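Local coordinates for protein aldo-keto Reductase, OXIDOREDUCTASE (Salmonella typhimurium, PDB 5T79) that binds NADPH and, as an aldo-keto reductase, probably reduces aldehydes such as 3-hydroxybutanal to the corresponding alcohols, at residues Ile28-Trp33 with Ser302-Ala307; Gln177-Leu182 with Gln212-Gly217; Lys114-Ser119 with Lys147-Ala152; Asn267-Arg272 with Ala322-Ile327. All coordinates share one frame; numbering follows the deposited sequence.

Contact 1: residues Ile28-Trp33 with Ser302-Ala307; sequences ISLGLW and SQIEDA. With NDP (NADPH dihydro-nicotinamide-adenine-dinucleotide phosphate), chain E.
The adenosine end of the NADPH pocket is built next to this contact, where I28 meets A307 and L30 meets I304. I28 CD1 lies 3.4 Å from A307 O. It is also 4.0 Å from A307 CB, so one methyl packs on both the backbone and the side chain of the helix. The branch gets there because CG1 sits beside the backbone N (chi1 -52°) and the chain then bends at chi2. Further along the strand, L30 CD2 touches I304 CD1 at 4.3 Å. All four residues are buried, and the side-chain pairs are apolar. In the TIM barrel of this family, strand 24-31 runs parallel to strand 293-296, and helix 301-308 follows that strand in the chain. I28 and A307 both also touch I296. The same two segments reach the cofactor with other residues. Q303 NE2 donates to phosphate oxygen O3X of NADPH at 2.8 Å. That bond is nearly straight (172°), and S299 N is hydrogen-bonded to Q303 OE1, which holds the amide in place. D306 OD2 takes a weak bond from N6A of the adenine, 3.3 Å away, and also forms a salt bridge with K276. G31 has no side chain, and its CA comes to 3.1 Å from ribose O3D. One face of the W33 ring receives the dihydronicotinamide, with C5N 3.6 Å above the ring plane and offset toward its rim.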
# COMPACT_ATOMS: atom_id res chain seq x y z
N ILE A 28 3.16 -9.39 -0.87
CA ILE A 28 3.58 -8.26 -1.71
C ILE A 28 2.33 -7.68 -2.43
O ILE A 28 1.68 -8.42 -3.16
CB ILE A 28 4.66 -8.67 -2.76
CG1 ILE A 28 5.90 -9.41 -2.11
CG2 ILE A 28 5.07 -7.44 -3.61
CD1 ILE A 28 6.97 -8.55 -1.56
N SER A 29 2.02 -6.39 -2.22
CA SER A 29 0.93 -5.70 -2.95
C SER A 29 1.57 -4.67 -3.90
O SER A 29 2.69 -4.23 -3.65
CB SER A 29 -0.04 -5.03 -1.97
OG SER A 29 -0.66 -5.99 -1.13
N LEU A 30 0.86 -4.25 -4.95
CA LEU A 30 1.38 -3.25 -5.88
C LEU A 30 0.60 -1.95 -5.78
O LEU A 30 -0.61 -1.96 -5.90
CB LEU A 30 1.33 -3.79 -7.34
CG LEU A 30 1.84 -2.81 -8.44
CD1 LEU A 30 3.36 -2.54 -8.30
CD2 LEU A 30 1.48 -3.32 -9.85
N GLY A 31 1.33 -0.85 -5.60
CA GLY A 31 0.78 0.50 -5.55
C GLY A 31 0.87 1.20 -6.89
O GLY A 31 1.80 0.95 -7.66
N LEU A 32 -0.11 2.08 -7.18
CA LEU A 32 -0.18 2.78 -8.48
C LEU A 32 0.16 4.29 -8.34
O LEU A 32 -0.16 5.09 -9.23
CB LEU A 32 -1.58 2.55 -9.11
CG LEU A 32 -1.76 1.17 -9.83
CD1 LEU A 32 -1.86 0.01 -8.84
CD2 LEU A 32 -3.00 1.16 -10.72
N TRP A 33 0.87 4.66 -7.25
CA TRP A 33 1.28 6.05 -6.95
C TRP A 33 2.10 6.62 -8.08
O TRP A 33 1.81 7.72 -8.52
CB TRP A 33 2.06 6.12 -5.63
CG TRP A 33 2.48 7.50 -5.17
CD1 TRP A 33 1.78 8.66 -5.29
CD2 TRP A 33 3.65 7.81 -4.40
NE1 TRP A 33 2.47 9.69 -4.70
CE2 TRP A 33 3.62 9.20 -4.15
CE3 TRP A 33 4.75 7.06 -3.95
CZ2 TRP A 33 4.66 9.86 -3.47
CZ3 TRP A 33 5.76 7.70 -3.25
CH2 TRP A 33 5.72 9.09 -3.02
N SER A 302 10.73 -6.31 -13.78
CA SER A 302 11.84 -6.95 -13.05
C SER A 302 11.82 -6.56 -11.57
O SER A 302 12.21 -7.38 -10.74
CB SER A 302 13.18 -6.59 -13.69
OG SER A 302 13.44 -5.20 -13.60
N GLN A 303 11.33 -5.35 -11.22
CA GLN A 303 11.23 -4.90 -9.82
C GLN A 303 10.16 -5.68 -9.06
O GLN A 303 10.31 -5.94 -7.87
CB GLN A 303 10.96 -3.39 -9.76
CG GLN A 303 12.17 -2.59 -10.30
CD GLN A 303 11.88 -1.14 -10.54
OE1 GLN A 303 10.74 -0.74 -10.74
NE2 GLN A 303 12.92 -0.33 -10.63
N ILE A 304 9.08 -6.08 -9.76
CA ILE A 304 8.02 -6.89 -9.17
C ILE A 304 8.58 -8.30 -8.93
O ILE A 304 8.37 -8.87 -7.86
CB ILE A 304 6.75 -6.92 -10.06
CG1 ILE A 304 6.18 -5.47 -10.28
CG2 ILE A 304 5.68 -7.85 -9.45
CD1 ILE A 304 4.99 -5.39 -11.33
N GLU A 305 9.30 -8.85 -9.93
CA GLU A 305 9.92 -10.18 -9.82
C GLU A 305 10.89 -10.20 -8.64
O GLU A 305 10.90 -11.15 -7.85
CB GLU A 305 10.67 -10.53 -11.11
CG GLU A 305 9.76 -10.62 -12.32
CD GLU A 305 10.43 -10.77 -13.66
OE1 GLU A 305 11.60 -10.36 -13.81
OE2 GLU A 305 9.76 -11.30 -14.58
N ASP A 306 11.68 -9.11 -8.49
CA ASP A 306 12.65 -8.97 -7.39
C ASP A 306 11.93 -9.05 -6.05
O ASP A 306 12.36 -9.79 -5.18
CB ASP A 306 13.41 -7.63 -7.49
CG ASP A 306 14.48 -7.50 -8.56
OD1 ASP A 306 14.92 -8.54 -9.09
OD2 ASP A 306 14.94 -6.36 -8.80
N ALA A 307 10.84 -8.28 -5.89
CA ALA A 307 10.04 -8.23 -4.66
C ALA A 307 9.51 -9.59 -4.30
O ALA A 307 9.63 -10.00 -3.15
CB ALA A 307 8.88 -7.25 -4.82
PA NDP E . 8.75 1.83 -2.84
O1A NDP E . 8.57 0.34 -2.97
O2A NDP E . 9.22 2.51 -1.64
O5B NDP E . 9.69 2.41 -4.01
C5B NDP E . 9.17 2.22 -5.34
C4B NDP E . 10.09 2.80 -6.37
O4B NDP E . 11.45 2.39 -6.10
C3B NDP E . 9.78 2.34 -7.80
O3B NDP E . 8.92 3.28 -8.45
C2B NDP E . 11.15 2.24 -8.45
O2B NDP E . 11.57 3.51 -9.00
C1B NDP E . 12.06 1.89 -7.27
N9A NDP E . 12.30 0.46 -7.08
C8A NDP E . 11.43 -0.48 -6.60
N7A NDP E . 11.93 -1.69 -6.54
C5A NDP E . 13.22 -1.54 -7.02
C6A NDP E . 14.26 -2.46 -7.27
N6A NDP E . 14.20 -3.75 -6.93
N1A NDP E . 15.39 -1.99 -7.83
C2A NDP E . 15.49 -0.68 -8.07
N3A NDP E . 14.60 0.29 -7.86
C4A NDP E . 13.46 -0.21 -7.35
O3 NDP E . 7.24 2.24 -3.10
PN NDP E . 6.65 3.73 -3.05
O1N NDP E . 6.60 4.02 -4.51
O2N NDP E . 7.41 4.65 -2.12
O5D NDP E . 5.17 3.72 -2.38
C5D NDP E . 4.54 2.42 -2.23
C4D NDP E . 3.05 2.51 -2.48
O4D NDP E . 2.41 3.03 -1.30
C3D NDP E . 2.60 3.42 -3.61
O3D NDP E . 2.72 2.77 -4.86
C2D NDP E . 1.18 3.81 -3.18
O2D NDP E . 0.11 2.97 -3.60
C1D NDP E . 1.30 3.83 -1.65
N1N NDP E . 1.56 5.17 -1.10
C2N NDP E . 0.62 5.66 -0.19
C3N NDP E . 0.73 6.87 0.40
C7N NDP E . -0.15 7.20 1.57
O7N NDP E . -0.04 8.35 2.01
N7N NDP E . -1.04 6.32 2.05
C4N NDP E . 1.77 7.84 -0.10
C5N NDP E . 2.86 7.15 -0.85
C6N NDP E . 2.74 5.93 -1.33
P2B NDP E . 12.24 3.81 -10.45
O1X NDP E . 11.46 4.67 -11.37
O2X NDP E . 13.56 4.43 -10.02
O3X NDP E . 12.55 2.43 -11.01

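Contact 2: residues Gln177-Leu182 with Gln212-Gly217; sequences QAIDIL and QEKGVG
K214 and D180 form the polar half of this contact. K214 NZ donates to D180 OD1 at 2.7 Å in a salt bridge, and the ammonium takes the syn lone pair of OD1, the one facing OD2. The two side chains cross at about a right angle. A water closes a second path: it donates to D180 OD2 at 2.7 Å and accepts from K214 NZ at 3.2 Å. Both carboxylate oxygens are therefore linked to the same ammonium group. The lysine chain bends at chi2 (-69°), and its first carbons cross I179 at a slant. There I179 CG2 lies 3.9 Å from K214 CB. The other branch of the isoleucine points to V216, with CD1 3.8 Å from V216 CG2. Around these carbons, C189 and L211 each touch both I179 and V216. The turn from K214 to V216 goes through G215, which leaves the helix with positive phi (72°). G217 then enters strand 217-220 and makes backbone bonds with L190 and H192. The salt bridge lies on the outer side and the apolar pair on the inner side, between helices 172-185 and 207-214, two successive helices around the outside of a TIM barrel.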
# COMPACT_ATOMS: atom_id res chain seq x y z
N GLN A 177 -9.00 5.87 18.29
CA GLN A 177 -10.31 6.55 18.28
C GLN A 177 -11.13 6.17 17.06
O GLN A 177 -12.32 5.86 17.20
CB GLN A 177 -10.13 8.07 18.29
CG GLN A 177 -9.50 8.66 19.53
CD GLN A 177 -9.25 10.13 19.26
OE1 GLN A 177 -10.12 10.84 18.75
NE2 GLN A 177 -8.02 10.59 19.49
N ALA A 178 -10.49 6.16 15.86
CA ALA A 178 -11.14 5.82 14.59
C ALA A 178 -11.63 4.37 14.58
O ALA A 178 -12.77 4.10 14.18
CB ALA A 178 -10.17 6.07 13.44
N ILE A 179 -10.77 3.44 15.05
CA ILE A 179 -11.11 2.01 15.11
C ILE A 179 -12.32 1.80 16.05
O ILE A 179 -13.26 1.07 15.71
CB ILE A 179 -9.87 1.17 15.53
CG1 ILE A 179 -8.86 1.13 14.35
CG2 ILE A 179 -10.26 -0.26 15.98
CD1 ILE A 179 -7.37 0.70 14.81
N ASP A 180 -12.29 2.44 17.23
CA ASP A 180 -13.39 2.28 18.20
C ASP A 180 -14.72 2.86 17.66
O ASP A 180 -15.77 2.26 17.90
CB ASP A 180 -13.01 2.92 19.54
CG ASP A 180 -11.93 2.17 20.32
OD1 ASP A 180 -11.64 1.00 19.96
OD2 ASP A 180 -11.40 2.73 21.29
N ILE A 181 -14.67 4.00 16.95
CA ILE A 181 -15.86 4.63 16.36
C ILE A 181 -16.46 3.69 15.29
O ILE A 181 -17.66 3.45 15.31
CB ILE A 181 -15.58 6.05 15.80
CG1 ILE A 181 -15.35 7.06 16.96
CG2 ILE A 181 -16.72 6.54 14.88
CD1 ILE A 181 -14.65 8.38 16.53
N LEU A 182 -15.62 3.18 14.38
CA LEU A 182 -16.06 2.26 13.32
C LEU A 182 -16.62 0.97 13.90
O LEU A 182 -17.64 0.51 13.43
CB LEU A 182 -14.90 1.95 12.35
CG LEU A 182 -14.54 3.08 11.36
CD1 LEU A 182 -13.24 2.74 10.60
CD2 LEU A 182 -15.67 3.29 10.32
N GLN A 212 -2.61 -5.03 16.35
CA GLN A 212 -2.67 -6.43 16.71
C GLN A 212 -3.75 -6.63 17.78
O GLN A 212 -4.52 -7.55 17.72
CB GLN A 212 -1.32 -6.87 17.26
CG GLN A 212 -1.36 -8.17 18.04
CD GLN A 212 -1.49 -9.36 17.15
OE1 GLN A 212 -1.09 -9.33 16.00
NE2 GLN A 212 -2.06 -10.44 17.68
N GLU A 213 -3.81 -5.72 19.00
CA GLU A 213 -4.89 -5.66 19.96
C GLU A 213 -6.27 -5.73 19.30
O GLU A 213 -7.16 -6.41 19.77
CB GLU A 213 -4.77 -4.35 20.72
CG GLU A 213 -5.79 -4.15 21.82
CD GLU A 213 -5.59 -2.86 22.58
OE1 GLU A 213 -4.68 -2.06 22.24
OE2 GLU A 213 -6.37 -2.65 23.53
N LYS A 214 -6.39 -4.69 18.37
CA LYS A 214 -7.72 -4.40 17.83
C LYS A 214 -8.18 -5.31 16.68
O LYS A 214 -9.32 -5.22 16.24
CB LYS A 214 -7.80 -2.94 17.39
CG LYS A 214 -7.66 -1.93 18.51
CD LYS A 214 -8.85 -1.93 19.45
CE LYS A 214 -8.79 -0.76 20.42
NZ LYS A 214 -9.98 -0.68 21.30
N GLY A 215 -7.29 -6.17 16.22
CA GLY A 215 -7.57 -7.08 15.12
C GLY A 215 -7.65 -6.37 13.79
O GLY A 215 -8.44 -6.76 12.92
N VAL A 216 -6.80 -5.34 13.60
CA VAL A 216 -6.76 -4.54 12.36
C VAL A 216 -5.46 -4.88 11.61
O VAL A 216 -4.40 -4.98 12.23
CB VAL A 216 -6.90 -3.01 12.65
CG1 VAL A 216 -6.78 -2.18 11.37
CG2 VAL A 216 -8.24 -2.71 13.34
N GLY A 217 -5.57 -5.06 10.30
CA GLY A 217 -4.40 -5.38 9.48
C GLY A 217 -3.56 -4.16 9.21
O GLY A 217 -3.94 -3.02 9.57
O HOH W 1 -9.71 1.85 23.23

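Contact 3: residues Lys114-Ser119 with Lys147-Ala152; sequences KYLIAS and KETMKA
L116 packs on T149 and A152 in a buried, apolar contact between two helices that follow each other in the chain. L116 CD2 does all the close touching. It lies 3.7 Å from T149 CG2 and 4.1 Å from A152 CB. The same methyl is 3.9 Å from T149 O, so it rests against one turn of the second helix, side chains and backbone together. The side chains of L116 and T149 cross at about a right angle. T149 turns its methyl to the leucine because CG2 is anti to the backbone N, with chi1 of OG1 at -52°. Its hydroxyl is used elsewhere: OG1 is hydrogen-bonded to G111 O, in the loop before helix 113-127. The fold is a TIM barrel, and helices 113-127 and 146-158 lie side by side on its outside, with strand 132-137 between them in the chain. That strand supports the contact from within. F135 and H137 touch L116, and H137 also touches T149. L153 meets L116 as well, one residue beyond A152. I117 reaches H155, which binds zinc in a structure of this protein, although this chain carries no zinc. E148 OE2 makes a second polar link between the two regions by accepting from R113 N at the start of helix 113-127.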
# COMPACT_ATOMS: atom_id res chain seq x y z
N LYS A 114 -18.98 15.25 2.56
CA LYS A 114 -19.15 15.76 1.19
C LYS A 114 -17.97 15.30 0.32
O LYS A 114 -18.18 14.74 -0.75
CB LYS A 114 -19.26 17.31 1.23
CG LYS A 114 -18.81 18.08 -0.02
CD LYS A 114 -19.84 18.06 -1.11
CE LYS A 114 -19.65 19.16 -2.16
NZ LYS A 114 -20.73 19.05 -3.18
N TYR A 115 -16.74 15.53 0.78
CA TYR A 115 -15.58 15.16 -0.04
C TYR A 115 -15.49 13.64 -0.22
O TYR A 115 -15.29 13.21 -1.37
CB TYR A 115 -14.28 15.73 0.56
CG TYR A 115 -12.98 15.25 -0.06
CD1 TYR A 115 -12.80 15.26 -1.45
CD2 TYR A 115 -11.90 14.90 0.73
CE1 TYR A 115 -11.59 14.82 -2.03
CE2 TYR A 115 -10.68 14.53 0.17
CZ TYR A 115 -10.53 14.49 -1.20
OH TYR A 115 -9.33 14.04 -1.69
N LEU A 116 -15.60 12.85 0.86
CA LEU A 116 -15.46 11.38 0.75
C LEU A 116 -16.51 10.76 -0.19
O LEU A 116 -16.15 9.94 -1.04
CB LEU A 116 -15.51 10.71 2.13
CG LEU A 116 -14.13 10.47 2.80
CD1 LEU A 116 -13.34 11.75 2.97
CD2 LEU A 116 -14.29 9.80 4.19
N ILE A 117 -17.78 11.16 -0.06
CA ILE A 117 -18.82 10.58 -0.92
C ILE A 117 -18.63 11.05 -2.38
O ILE A 117 -18.67 10.22 -3.29
CB ILE A 117 -20.25 10.90 -0.39
CG1 ILE A 117 -20.48 10.25 1.00
CG2 ILE A 117 -21.30 10.43 -1.41
CD1 ILE A 117 -21.89 10.54 1.67
N ALA A 118 -18.44 12.37 -2.60
CA ALA A 118 -18.25 12.87 -3.97
C ALA A 118 -16.98 12.26 -4.60
O ALA A 118 -17.00 11.89 -5.78
CB ALA A 118 -18.17 14.40 -4.00
N SER A 119 -15.89 12.12 -3.82
CA SER A 119 -14.65 11.56 -4.37
C SER A 119 -14.78 10.09 -4.72
O SER A 119 -14.33 9.69 -5.78
CB SER A 119 -13.46 11.75 -3.44
OG SER A 119 -12.30 11.31 -4.14
N LYS A 147 -15.95 11.56 13.97
CA LYS A 147 -17.21 10.83 13.81
C LYS A 147 -17.85 11.08 12.42
O LYS A 147 -18.44 10.15 11.87
CB LYS A 147 -18.21 11.21 14.92
CG LYS A 147 -19.43 10.29 15.00
CD LYS A 147 -19.38 9.34 16.18
CE LYS A 147 -20.54 8.37 16.15
NZ LYS A 147 -20.63 7.57 17.39
N GLU A 148 -17.77 12.32 11.88
CA GLU A 148 -18.36 12.59 10.56
C GLU A 148 -17.63 11.79 9.48
O GLU A 148 -18.27 11.19 8.60
CB GLU A 148 -18.32 14.10 10.21
CG GLU A 148 -18.81 14.38 8.79
CD GLU A 148 -18.82 15.84 8.38
OE1 GLU A 148 -19.21 16.69 9.20
OE2 GLU A 148 -18.51 16.13 7.20
N THR A 149 -16.29 11.80 9.54
CA THR A 149 -15.48 11.08 8.55
C THR A 149 -15.76 9.57 8.61
O THR A 149 -15.90 8.92 7.58
CB THR A 149 -13.98 11.34 8.76
OG1 THR A 149 -13.76 12.76 8.81
CG2 THR A 149 -13.15 10.76 7.62
N MET A 150 -15.83 9.03 9.83
CA MET A 150 -16.05 7.60 10.03
C MET A 150 -17.45 7.20 9.63
O MET A 150 -17.63 6.10 9.07
CB MET A 150 -15.75 7.19 11.47
CG MET A 150 -14.28 7.36 11.86
SD MET A 150 -13.03 6.44 10.90
CE MET A 150 -12.40 7.74 9.87
N LYS A 151 -18.44 8.06 9.92
CA LYS A 151 -19.83 7.82 9.51
C LYS A 151 -19.94 7.82 7.95
O LYS A 151 -20.76 7.06 7.41
CB LYS A 151 -20.76 8.87 10.12
CG LYS A 151 -22.24 8.53 9.93
CD LYS A 151 -23.12 9.22 10.94
CE LYS A 151 -23.19 8.50 12.27
NZ LYS A 151 -23.73 9.40 13.32
N ALA A 152 -19.13 8.66 7.24
CA ALA A 152 -19.10 8.66 5.76
C ALA A 152 -18.56 7.31 5.26
O ALA A 152 -19.12 6.75 4.32
CB ALA A 152 -18.26 9.81 5.22

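Contact 4: residues Asn267-Arg272 with Ala322-Ile327; sequences NELAAR and AEIDAI
The R272 guanidinium and the E323 carboxylate meet with their planes only 16° apart. One face of the guanidinium lies over its own helix. E268 O sits 3.6 Å above the plane and L269 CA 3.4 Å above it, both offset toward the rim. At the edge, R272 NH2 donates to E323 OE2 at 2.8 Å in a salt bridge. The oxygen is met nearly along its C-O axis, but it lies off the guanidinium plane, and the bond is also bent, at 132° at the hydrogen. A water lies in that plane at the same group. It accepts from R272 NE at 3.0 Å and donates to E323 OE1 at 2.7 Å. Each carboxylate oxygen thus has its own link to the arginine. R272 bends at chi3, which lays the group back over the helix, while E323 is extended beyond CG and comes from the opposite direction. L269 packs beside the ion pair. Its CD1 is 3.8 Å from E323 OE1, and its CD2 is 3.5 Å from I324 CG1, a tight packing. M280 touches L269, and W284 touches I324, both from helix 277-285. The two helical segments run nearly antiparallel, at 162°. Helix 257-272 and C-terminal helix 318-329 match the pair of extra helices that aldo-keto reductases add to the outside of the TIM barrel.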
# COMPACT_ATOMS: atom_id res chain seq x y z
N ASN A 267 23.40 -2.71 2.20
CA ASN A 267 23.59 -3.50 0.98
C ASN A 267 24.69 -4.58 1.18
O ASN A 267 24.58 -5.67 0.62
CB ASN A 267 23.95 -2.59 -0.20
CG ASN A 267 23.98 -3.31 -1.52
OD1 ASN A 267 23.07 -4.09 -1.86
ND2 ASN A 267 25.03 -3.08 -2.29
N GLU A 268 25.73 -4.29 1.98
CA GLU A 268 26.78 -5.29 2.26
C GLU A 268 26.20 -6.46 3.08
O GLU A 268 26.56 -7.62 2.83
CB GLU A 268 27.97 -4.66 2.97
CG GLU A 268 28.77 -3.77 2.03
CD GLU A 268 29.86 -2.95 2.66
OE1 GLU A 268 30.11 -3.09 3.88
OE2 GLU A 268 30.50 -2.18 1.92
N LEU A 269 25.29 -6.16 4.02
CA LEU A 269 24.60 -7.18 4.82
C LEU A 269 23.68 -7.99 3.90
O LEU A 269 23.66 -9.22 4.01
CB LEU A 269 23.83 -6.58 6.01
CG LEU A 269 22.85 -7.49 6.82
CD1 LEU A 269 23.50 -8.76 7.31
CD2 LEU A 269 22.29 -6.76 7.99
N ALA A 270 22.95 -7.33 2.97
CA ALA A 270 22.09 -8.02 2.02
C ALA A 270 22.93 -8.97 1.15
O ALA A 270 22.53 -10.13 0.96
CB ALA A 270 21.32 -7.01 1.16
N ALA A 271 24.14 -8.53 0.72
CA ALA A 271 25.07 -9.35 -0.07
C ALA A 271 25.47 -10.62 0.68
O ALA A 271 25.50 -11.69 0.07
CB ALA A 271 26.31 -8.55 -0.42
N ARG A 272 25.76 -10.52 2.00
CA ARG A 272 26.14 -11.68 2.83
C ARG A 272 24.98 -12.66 2.93
O ARG A 272 25.20 -13.87 3.07
CB ARG A 272 26.57 -11.24 4.24
CG ARG A 272 27.97 -10.63 4.30
CD ARG A 272 28.46 -10.40 5.72
NE ARG A 272 27.76 -9.30 6.41
CZ ARG A 272 28.08 -8.02 6.28
NH1 ARG A 272 29.06 -7.65 5.46
NH2 ARG A 272 27.40 -7.10 6.94
N ALA A 322 20.32 -6.85 15.33
CA ALA A 322 21.25 -6.01 16.09
C ALA A 322 22.22 -5.31 15.14
O ALA A 322 22.50 -4.12 15.30
CB ALA A 322 22.00 -6.85 17.11
N GLU A 323 22.70 -6.04 14.10
CA GLU A 323 23.60 -5.53 13.06
C GLU A 323 22.95 -4.35 12.31
O GLU A 323 23.60 -3.33 12.08
CB GLU A 323 23.94 -6.65 12.08
CG GLU A 323 25.31 -6.53 11.45
CD GLU A 323 25.69 -7.62 10.48
OE1 GLU A 323 25.27 -8.79 10.67
OE2 GLU A 323 26.44 -7.31 9.53
N ILE A 324 21.67 -4.51 11.95
CA ILE A 324 20.83 -3.53 11.24
C ILE A 324 20.62 -2.30 12.12
O ILE A 324 20.88 -1.20 11.65
CB ILE A 324 19.48 -4.18 10.82
CG1 ILE A 324 19.71 -5.12 9.62
CG2 ILE A 324 18.42 -3.11 10.48
CD1 ILE A 324 18.53 -6.09 9.24
N ASP A 325 20.20 -2.49 13.39
CA ASP A 325 19.97 -1.41 14.36
C ASP A 325 21.24 -0.59 14.58
O ASP A 325 21.13 0.63 14.73
CB ASP A 325 19.45 -1.95 15.70
CG ASP A 325 18.04 -2.50 15.68
OD1 ASP A 325 17.33 -2.34 14.63
OD2 ASP A 325 17.61 -3.06 16.72
N ALA A 326 22.43 -1.24 14.58
CA ALA A 326 23.71 -0.55 14.74
C ALA A 326 24.01 0.33 13.52
O ALA A 326 24.47 1.46 13.70
CB ALA A 326 24.84 -1.57 14.97
N ILE A 327 23.71 -0.14 12.28
CA ILE A 327 23.90 0.64 11.05
C ILE A 327 22.99 1.87 11.08
O ILE A 327 23.43 2.99 10.78
CB ILE A 327 23.67 -0.22 9.76
CG1 ILE A 327 24.78 -1.28 9.60
CG2 ILE A 327 23.55 0.67 8.48
CD1 ILE A 327 24.42 -2.44 8.61
O HOH W 2 25.95 -10.37 8.53

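From the N terminus, segment 28-33 of contact 1 comes first, on strand 24-31. Its partner 302-307 follows much later, so contact 1 closes a long loop. Contact 3 closes a short loop inside it, and contact 2 then closes another. These two are in series, but they touch: M150 of contact 3 packs on A178, I181 and L182 of contact 2. Together they join successive helices along the outside of the barrel, whereas contact 1 lies across the chain's centre from both. Contact 4 opens inside the loop of contact 1 and closes after it, so the two cross. It ties the C-terminal helix to helix 257-272, about 23 Å from contact 1 between centres.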